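Local coordinates for protein copper-transporting ATPase PAA1, chloroplastic (Arabidopsis thaliana, PDB 5LBD) that uses ATP hydrolysis to carry monovalent copper across the plastid envelope into the stroma, this chain being its nucleotide-binding N-domain, at residues V27-N39 / I48-A62. The protein carries 2 engineered substitutions. Sequence-based numbering, arbitrary orientation.
Sequences VEVLMLAAAVESN and IVKAARARNCQTMKA
Ala-52 and Ala-34 meet methyl to methyl where helix 43-52 crosses helix 26-37, their CB atoms a tight 3.4 Å apart. Small side chains let the axes of 27-37 and 48-52 approach to 8.4 Å at 134°; the CB of Ala-52 lies 3.3 Å from the O of Leu-30. Ile-48 lays CG2 against the CB of Ala-33, and Val-49 turns CG2 onto the backbone of Glu-37. Past Ala-52 the chain leaves the helix, makes a type I turn at 54-57 and runs back along the other flank of 27-37. Selenomethionine Met-31 follows it: beyond CB, CG lies 3.9 Å from the O of Ala-52; SE faces the CB of Ala-54 and the SG of Cys-57, side by side beyond it; and a bend at chi3 (-49°) brings CE to the CE of selenomethionine Met-60 (one of two conformers). This extended Met-60 crosses Met-31 nearly at right angles and sets its SE 3.6 Å from the CD2 of Leu-32. One water donates to the O of Ala-35 and accepts from the N of Ala-62. Leu-32, Ala-33 and Ile-48 touch strand 115-120, packing this pair of helices on the antiparallel sheet in the alpha+beta fold of P1B-ATPase N-domains.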
ATOM      1  N   VAL A  27       8.991  -4.462   5.209  0.52 18.06           N
ATOM      2  CA  VAL A  27       8.323  -5.688   4.780  0.52 17.24           C
ATOM      3  C   VAL A  27       6.890  -5.744   5.290  0.52 15.15           C
ATOM      4  O   VAL A  27       6.011  -6.292   4.617  0.52 18.54           O
ATOM      5  CB  VAL A  27       9.100  -6.940   5.209  0.52 16.46           C
ATOM      6  CG1 VAL A  27      10.495  -6.922   4.620  0.52 24.82           C
ATOM      7  CG2 VAL A  27       9.150  -7.068   6.718  0.52 20.02           C
ATOM      8  N   GLU A  28       6.618  -5.184   6.468  1.00 14.87           N
ATOM      9  CA  GLU A  28       5.240  -5.176   6.938  1.00 16.31           C
ATOM     10  C   GLU A  28       4.360  -4.311   6.056  1.00 15.39           C
ATOM     11  O   GLU A  28       3.206  -4.665   5.803  1.00 16.45           O
ATOM     12  CB  GLU A  28       5.182  -4.672   8.374  1.00 18.30           C
ATOM     13  CG  GLU A  28       5.830  -5.627   9.381  1.00 22.34           C
ATOM     14  CD  GLU A  28       5.926  -5.049  10.769  1.00 29.31           C
ATOM     15  OE1 GLU A  28       5.799  -5.817  11.745  1.00 30.06           O
ATOM     16  OE2 GLU A  28       6.176  -3.825  10.893  1.00 20.88           O
ATOM     17  N   VAL A  29       4.890  -3.166   5.603  1.00 15.01           N
ATOM     18  CA  VAL A  29       4.137  -2.295   4.698  1.00 14.84           C
ATOM     19  C   VAL A  29       3.815  -3.022   3.410  1.00 14.78           C
ATOM     20  O   VAL A  29       2.678  -2.959   2.914  1.00 15.77           O
ATOM     21  CB  VAL A  29       4.925  -1.000   4.425  1.00 19.08           C
ATOM     22  CG1 VAL A  29       4.417  -0.305   3.170  1.00 24.94           C
ATOM     23  CG2 VAL A  29       4.836  -0.125   5.645  1.00 18.51           C
ATOM     24  N   LEU A  30       4.789  -3.759   2.870  1.00 13.95           N
ATOM     25  CA  LEU A  30       4.543  -4.532   1.656  1.00 17.88           C
ATOM     26  C   LEU A  30       3.469  -5.589   1.880  1.00 15.19           C
ATOM     27  O   LEU A  30       2.606  -5.819   1.011  1.00 16.23           O
ATOM     28  CB  LEU A  30       5.820  -5.197   1.157  1.00 16.69           C
ATOM     29  CG  LEU A  30       6.775  -4.263   0.454  1.00 16.80           C
ATOM     30  CD1 LEU A  30       8.042  -4.995   0.183  1.00 20.39           C
ATOM     31  CD2 LEU A  30       6.199  -3.745  -0.843  1.00 20.63           C
HETATM   32  N   MSE A  31       3.520  -6.278   3.001  1.00 13.75           N
HETATM   33  CA  MSE A  31       2.558  -7.328   3.252  1.00 17.12           C
HETATM   34  C   MSE A  31       1.154  -6.749   3.485  1.00 17.64           C
HETATM   35  O   MSE A  31       0.198  -7.308   3.019  1.00 16.06           O
HETATM   36  CB  MSE A  31       3.056  -8.192   4.401  1.00 19.24           C
HETATM   37  CG  MSE A  31       4.329  -8.965   4.013  1.00 20.93           C
HETATM   38 SE   MSE A  31       4.803 -10.377   5.220  0.58 30.20          SE
HETATM   39  CE  MSE A  31       4.660  -9.360   6.751  1.00 24.65           C
ATOM     40  N   LEU A  32       1.040  -5.600   4.154  1.00 16.38           N
ATOM     41  CA  LEU A  32      -0.281  -5.007   4.333  1.00 14.39           C
ATOM     42  C   LEU A  32      -0.836  -4.539   3.001  1.00 13.52           C
ATOM     43  O   LEU A  32      -2.009  -4.749   2.689  1.00 15.42           O
ATOM     44  CB  LEU A  32      -0.175  -3.822   5.296  1.00 16.05           C
ATOM     45  CG  LEU A  32       0.069  -4.128   6.761  1.00 16.38           C
ATOM     46  CD1 LEU A  32       0.497  -2.872   7.474  1.00 19.18           C
ATOM     47  CD2 LEU A  32      -1.149  -4.716   7.412  1.00 19.93           C
ATOM     48  N   ALA A  33      -0.001  -3.873   2.211  1.00 15.43           N
ATOM     49  CA  ALA A  33      -0.487  -3.395   0.907  1.00 15.84           C
ATOM     50  C   ALA A  33      -0.859  -4.562  -0.006  1.00 13.96           C
ATOM     51  O   ALA A  33      -1.874  -4.530  -0.703  1.00 16.68           O
ATOM     52  CB  ALA A  33       0.571  -2.524   0.252  1.00 15.70           C
ATOM     53  N   ALA A  34      -0.071  -5.633   0.024  1.00 14.84           N
ATOM     54  CA  ALA A  34      -0.401  -6.784  -0.792  1.00 14.94           C
ATOM     55  C   ALA A  34      -1.729  -7.407  -0.395  1.00 16.93           C
ATOM     56  O   ALA A  34      -2.409  -7.979  -1.239  1.00 17.28           O
ATOM     57  CB  ALA A  34       0.703  -7.819  -0.711  1.00 16.35           C
ATOM     58  N   ALA A  35      -2.090  -7.362   0.886  1.00 15.25           N
ATOM     59  CA  ALA A  35      -3.374  -7.902   1.299  1.00 17.58           C
ATOM     60  C   ALA A  35      -4.525  -7.122   0.672  1.00 15.64           C
ATOM     61  O   ALA A  35      -5.534  -7.699   0.265  1.00 18.11           O
ATOM     62  CB  ALA A  35      -3.489  -7.858   2.810  1.00 19.14           C
ATOM     63  N   VAL A  36      -4.370  -5.807   0.583  1.00 15.17           N
ATOM     64  CA  VAL A  36      -5.358  -4.985  -0.116  1.00 15.60           C
ATOM     65  C   VAL A  36      -5.393  -5.339  -1.596  1.00 15.87           C
ATOM     66  O   VAL A  36      -6.474  -5.433  -2.200  1.00 19.35           O
ATOM     67  CB  VAL A  36      -5.022  -3.496   0.097  1.00 15.98           C
ATOM     68  CG1 VAL A  36      -6.000  -2.584  -0.700  1.00 19.56           C
ATOM     69  CG2 VAL A  36      -5.073  -3.151   1.568  1.00 19.68           C
ATOM     70  N   GLU A  37      -4.214  -5.462  -2.202  1.00 17.07           N
ATOM     71  CA  GLU A  37      -4.050  -5.627  -3.646  1.00 20.90           C
ATOM     72  C   GLU A  37      -4.158  -7.074  -4.122  1.00 18.35           C
ATOM     73  O   GLU A  37      -4.036  -7.301  -5.323  1.00 20.16           O
ATOM     74  CB  GLU A  37      -2.692  -5.061  -4.085  1.00 20.81           C
ATOM     75  CG  GLU A  37      -2.535  -3.574  -3.828  1.00 22.15           C
ATOM     76  CD  GLU A  37      -3.436  -2.725  -4.677  1.00 35.96           C
ATOM     77  OE1 GLU A  37      -3.796  -3.125  -5.809  1.00 30.82           O
ATOM     78  OE2 GLU A  37      -3.831  -1.656  -4.193  1.00 36.37           O
ATOM     79  N   SER A  38      -4.487  -8.022  -3.240  1.00 21.01           N
ATOM     80  CA  SER A  38      -4.254  -9.449  -3.505  1.00 20.54           C
ATOM     81  C   SER A  38      -4.885  -9.933  -4.801  1.00 24.68           C
ATOM     82  O   SER A  38      -4.284 -10.753  -5.506  1.00 31.71           O
ATOM     83  CB  SER A  38      -4.731 -10.283  -2.324  1.00 33.22           C
ATOM     84  OG  SER A  38      -6.113 -10.131  -2.114  1.00 54.38           O
ATOM     85  N   ASN A  39      -6.096  -9.480  -5.130  1.00 20.81           N
ATOM     86  CA  ASN A  39      -6.773  -9.984  -6.308  1.00 25.88           C
ATOM     87  C   ASN A  39      -6.733  -9.033  -7.493  1.00 23.44           C
ATOM     88  O   ASN A  39      -7.457  -9.275  -8.466  1.00 25.48           O
ATOM     89  CB  ASN A  39      -8.228 -10.300  -5.975  1.00 33.98           C
ATOM     90  CG  ASN A  39      -8.349 -11.421  -4.984  1.00 29.88           C
ATOM     91  OD1 ASN A  39      -7.628 -12.422  -5.068  1.00 30.33           O
ATOM     92  ND2 ASN A  39      -9.232 -11.251  -4.006  1.00 43.91           N
ATOM     93  N   ILE A  48       3.268  -5.109  -6.253  1.00 15.38           N
ATOM     94  CA  ILE A  48       3.278  -5.140  -4.791  1.00 14.75           C
ATOM     95  C   ILE A  48       3.090  -6.572  -4.296  1.00 14.77           C
ATOM     96  O   ILE A  48       3.832  -7.062  -3.434  1.00 14.04           O
ATOM     97  CB  ILE A  48       2.194  -4.202  -4.238  1.00 14.52           C
ATOM     98  CG1 ILE A  48       2.570  -2.753  -4.544  1.00 15.20           C
ATOM     99  CG2 ILE A  48       2.056  -4.376  -2.757  1.00 17.65           C
ATOM    100  CD1 ILE A  48       1.483  -1.793  -4.215  1.00 17.96           C
ATOM    101  N   VAL A  49       2.085  -7.268  -4.844  1.00 13.44           N
ATOM    102  CA  VAL A  49       1.829  -8.639  -4.451  1.00 14.56           C
ATOM    103  C   VAL A  49       3.072  -9.513  -4.655  1.00 15.68           C
ATOM    104  O   VAL A  49       3.404 -10.345  -3.811  1.00 17.61           O
ATOM    105  CB  VAL A  49       0.595  -9.163  -5.204  1.00 16.16           C
ATOM    106  CG1 VAL A  49       0.429 -10.637  -4.991  1.00 17.77           C
ATOM    107  CG2 VAL A  49      -0.614  -8.412  -4.761  1.00 18.64           C
ATOM    108  N   LYS A  50       3.733  -9.385  -5.809  1.00 15.79           N
ATOM    109  CA  LYS A  50       4.909 -10.192  -6.104  1.00 16.69           C
ATOM    110  C   LYS A  50       6.013  -9.909  -5.096  1.00 16.13           C
ATOM    111  O   LYS A  50       6.634 -10.837  -4.565  1.00 17.75           O
ATOM    112  CB  LYS A  50       5.388  -9.881  -7.519  1.00 18.69           C
ATOM    113  CG  LYS A  50       6.598 -10.702  -7.963  1.00 24.12           C
ATOM    114  CD  LYS A  50       7.041 -10.408  -9.388  1.00 38.40           C
ATOM    115  CE  LYS A  50       8.116 -11.395  -9.821  1.00 47.91           C
ATOM    116  NZ  LYS A  50       8.678 -11.050 -11.150  1.00 59.29           N
ATOM    117  N   ALA A  51       6.248  -8.633  -4.817  1.00 16.28           N
ATOM    118  CA  ALA A  51       7.342  -8.259  -3.920  1.00 17.98           C
ATOM    119  C   ALA A  51       7.085  -8.760  -2.503  1.00 14.61           C
ATOM    120  O   ALA A  51       8.032  -9.087  -1.778  1.00 16.31           O
ATOM    121  CB  ALA A  51       7.504  -6.730  -3.917  1.00 17.13           C
ATOM    122  N   ALA A  52       5.830  -8.844  -2.108  1.00 16.70           N
ATOM    123  CA  ALA A  52       5.408  -9.130  -0.749  1.00 18.40           C
ATOM    124  C   ALA A  52       5.260 -10.607  -0.445  1.00 18.83           C
ATOM    125  O   ALA A  52       5.045 -10.961   0.719  1.00 21.03           O
ATOM    126  CB  ALA A  52       4.076  -8.427  -0.469  1.00 16.70           C
ATOM    127  N   ARG A  53       5.352 -11.482  -1.440  1.00 22.41           N
ATOM    128  CA  ARG A  53       5.153 -12.907  -1.217  1.00 24.16           C
ATOM    129  C   ARG A  53       6.069 -13.387  -0.100  1.00 25.66           C
ATOM    130  O   ARG A  53       7.245 -13.032  -0.052  1.00 24.98           O
ATOM    131  CB  ARG A  53       5.467 -13.699  -2.488  1.00 25.14           C
ATOM    132  CG  ARG A  53       4.505 -13.538  -3.620  1.00 36.40           C
ATOM    133  CD  ARG A  53       5.062 -14.141  -4.916  1.00 55.45           C
ATOM    134  NE  ARG A  53       6.241 -13.421  -5.445  1.00 41.24           N
ATOM    135  CZ  ARG A  53       7.461 -13.925  -5.577  1.00 42.46           C
ATOM    136  NH1 ARG A  53       7.726 -15.175  -5.201  1.00 79.88           N
ATOM    137  NH2 ARG A  53       8.431 -13.175  -6.090  1.00 65.73           N
ATOM    138  N   ALA A  54       5.522 -14.169   0.819  1.00 28.04           N
ATOM    139  CA  ALA A  54       6.295 -14.663   1.957  1.00 30.15           C
ATOM    140  C   ALA A  54       5.796 -16.067   2.232  1.00 32.84           C
ATOM    141  O   ALA A  54       4.850 -16.249   2.994  1.00 34.81           O
ATOM    142  CB  ALA A  54       6.142 -13.770   3.177  1.00 31.08           C
ATOM    143  N   ARG A  55       6.444 -17.056   1.622  1.00 33.17           N
ATOM    144  CA  ARG A  55       5.923 -18.411   1.756  1.00 36.05           C
ATOM    145  C   ARG A  55       6.018 -18.898   3.195  1.00 39.47           C
ATOM    146  O   ARG A  55       5.297 -19.821   3.585  1.00 50.03           O
ATOM    147  CB  ARG A  55       6.671 -19.344   0.804  1.00 36.66           C
ATOM    148  CG  ARG A  55       8.041 -19.750   1.304  1.00 51.74           C
ATOM    149  CD  ARG A  55       8.850 -20.397   0.201  1.00 47.10           C
ATOM    150  NE  ARG A  55       9.279 -19.417  -0.785  1.00 39.42           N
ATOM    151  CZ  ARG A  55       9.898 -19.722  -1.914  1.00 33.14           C
ATOM    152  NH1 ARG A  55      10.246 -18.773  -2.755  1.00 33.81           N
ATOM    153  NH2 ARG A  55      10.137 -20.987  -2.212  1.00 39.97           N
ATOM    154  N   ASN A  56       6.842 -18.244   4.004  1.00 39.91           N
ATOM    155  CA  ASN A  56       7.122 -18.650   5.370  1.00 56.10           C
ATOM    156  C   ASN A  56       6.260 -17.928   6.405  1.00 45.44           C
ATOM    157  O   ASN A  56       6.445 -18.158   7.602  1.00 62.10           O
ATOM    158  CB  ASN A  56       8.609 -18.402   5.658  1.00 63.40           C
ATOM    159  CG  ASN A  56       9.027 -16.946   5.382  1.00 69.87           C
ATOM    160  OD1 ASN A  56       8.934 -16.434   4.245  1.00 36.30           O
ATOM    161  ND2 ASN A  56       9.481 -16.272   6.435  1.00 77.47           N
ATOM    162  N   CYS A  57       5.333 -17.060   5.987  1.00 47.18           N
ATOM    163  CA  CYS A  57       4.588 -16.211   6.911  1.00 47.55           C
ATOM    164  C   CYS A  57       3.103 -16.526   6.846  1.00 50.31           C
ATOM    165  O   CYS A  57       2.563 -16.800   5.770  1.00 59.44           O
ATOM    166  CB  CYS A  57       4.766 -14.718   6.601  1.00 47.70           C
ATOM    167  SG  CYS A  57       6.367 -14.015   7.008  1.00 71.39           S
ATOM    168  N   GLN A  58       2.444 -16.445   8.009  1.00 49.44           N
ATOM    169  CA  GLN A  58       0.985 -16.475   8.070  1.00 57.40           C
ATOM    170  C   GLN A  58       0.416 -15.281   7.314  1.00 60.45           C
ATOM    171  O   GLN A  58       0.472 -14.139   7.786  1.00 66.15           O
ATOM    172  CB  GLN A  58       0.479 -16.472   9.519  1.00 67.71           C
ATOM    173  CG  GLN A  58       0.980 -17.643  10.390  1.00 83.74           C
ATOM    174  CD  GLN A  58       2.280 -17.336  11.144  1.00 91.34           C
ATOM    175  OE1 GLN A  58       3.214 -16.771  10.582  1.00 99.63           O
ATOM    176  NE2 GLN A  58       2.346 -17.725  12.414  1.00 78.46           N
ATOM    177  N   THR A  59      -0.130 -15.537   6.137  1.00 61.89           N
ATOM    178  CA  THR A  59      -0.574 -14.451   5.277  1.00 57.18           C
ATOM    179  C   THR A  59      -1.677 -13.645   5.955  1.00 58.77           C
ATOM    180  O   THR A  59      -2.679 -14.201   6.414  1.00 68.20           O
ATOM    181  CB  THR A  59      -1.089 -15.010   3.947  1.00 71.52           C
ATOM    182  OG1 THR A  59      -2.306 -15.742   4.167  1.00 82.31           O
ATOM    183  CG2 THR A  59      -0.051 -15.936   3.297  1.00 64.67           C
HETATM  184  N   MSE A  60      -1.461 -12.335   6.041  0.75 43.32           N
HETATM  185  CA  MSE A  60      -2.504 -11.390   6.399  0.75 56.08           C
HETATM  186  C   MSE A  60      -3.507 -11.328   5.274  0.75 38.82           C
HETATM  187  O   MSE A  60      -3.112 -11.302   4.106  0.75 34.85           O
HETATM  188  CB  MSE A  60      -1.938  -9.997   6.617  0.75 46.06           C
HETATM  189  CG  MSE A  60      -0.740  -9.916   7.523  0.75 65.22           C
HETATM  190 SE   MSE A  60      -0.046  -8.105   7.395  0.75 75.90          SE
HETATM  191  CE  MSE A  60       1.482  -8.225   8.605  0.75 68.98           C
ATOM    192  N   LYS A  61      -4.791 -11.286   5.608  1.00 42.64           N
ATOM    193  CA  LYS A  61      -5.825 -11.181   4.594  1.00 38.64           C
ATOM    194  C   LYS A  61      -6.758 -10.020   4.892  1.00 36.47           C
ATOM    195  O   LYS A  61      -7.019  -9.674   6.050  1.00 36.13           O
ATOM    196  CB  LYS A  61      -6.639 -12.482   4.496  1.00 46.22           C
ATOM    197  CG  LYS A  61      -6.195 -13.410   3.364  1.00 62.96           C
ATOM    198  CD  LYS A  61      -7.105 -14.650   3.216  1.00 59.69           C
ATOM    199  CE  LYS A  61      -6.750 -15.743   4.230  1.00 73.89           C
ATOM    200  NZ  LYS A  61      -7.258 -17.118   3.853  1.00 70.61           N
ATOM    201  N   ALA A  62      -7.254  -9.424   3.819  1.00 30.35           N
ATOM    202  CA  ALA A  62      -8.326  -8.461   3.924  1.00 30.03           C
ATOM    203  C   ALA A  62      -9.589  -9.144   4.435  1.00 31.73           C
ATOM    204  O   ALA A  62      -9.870 -10.302   4.113  1.00 33.60           O
ATOM    205  CB  ALA A  62      -8.580  -7.811   2.562  1.00 33.28           C
TER
HETATM  206  O   HOH W   1      -6.281 -10.212   1.112  1.00 28.46           O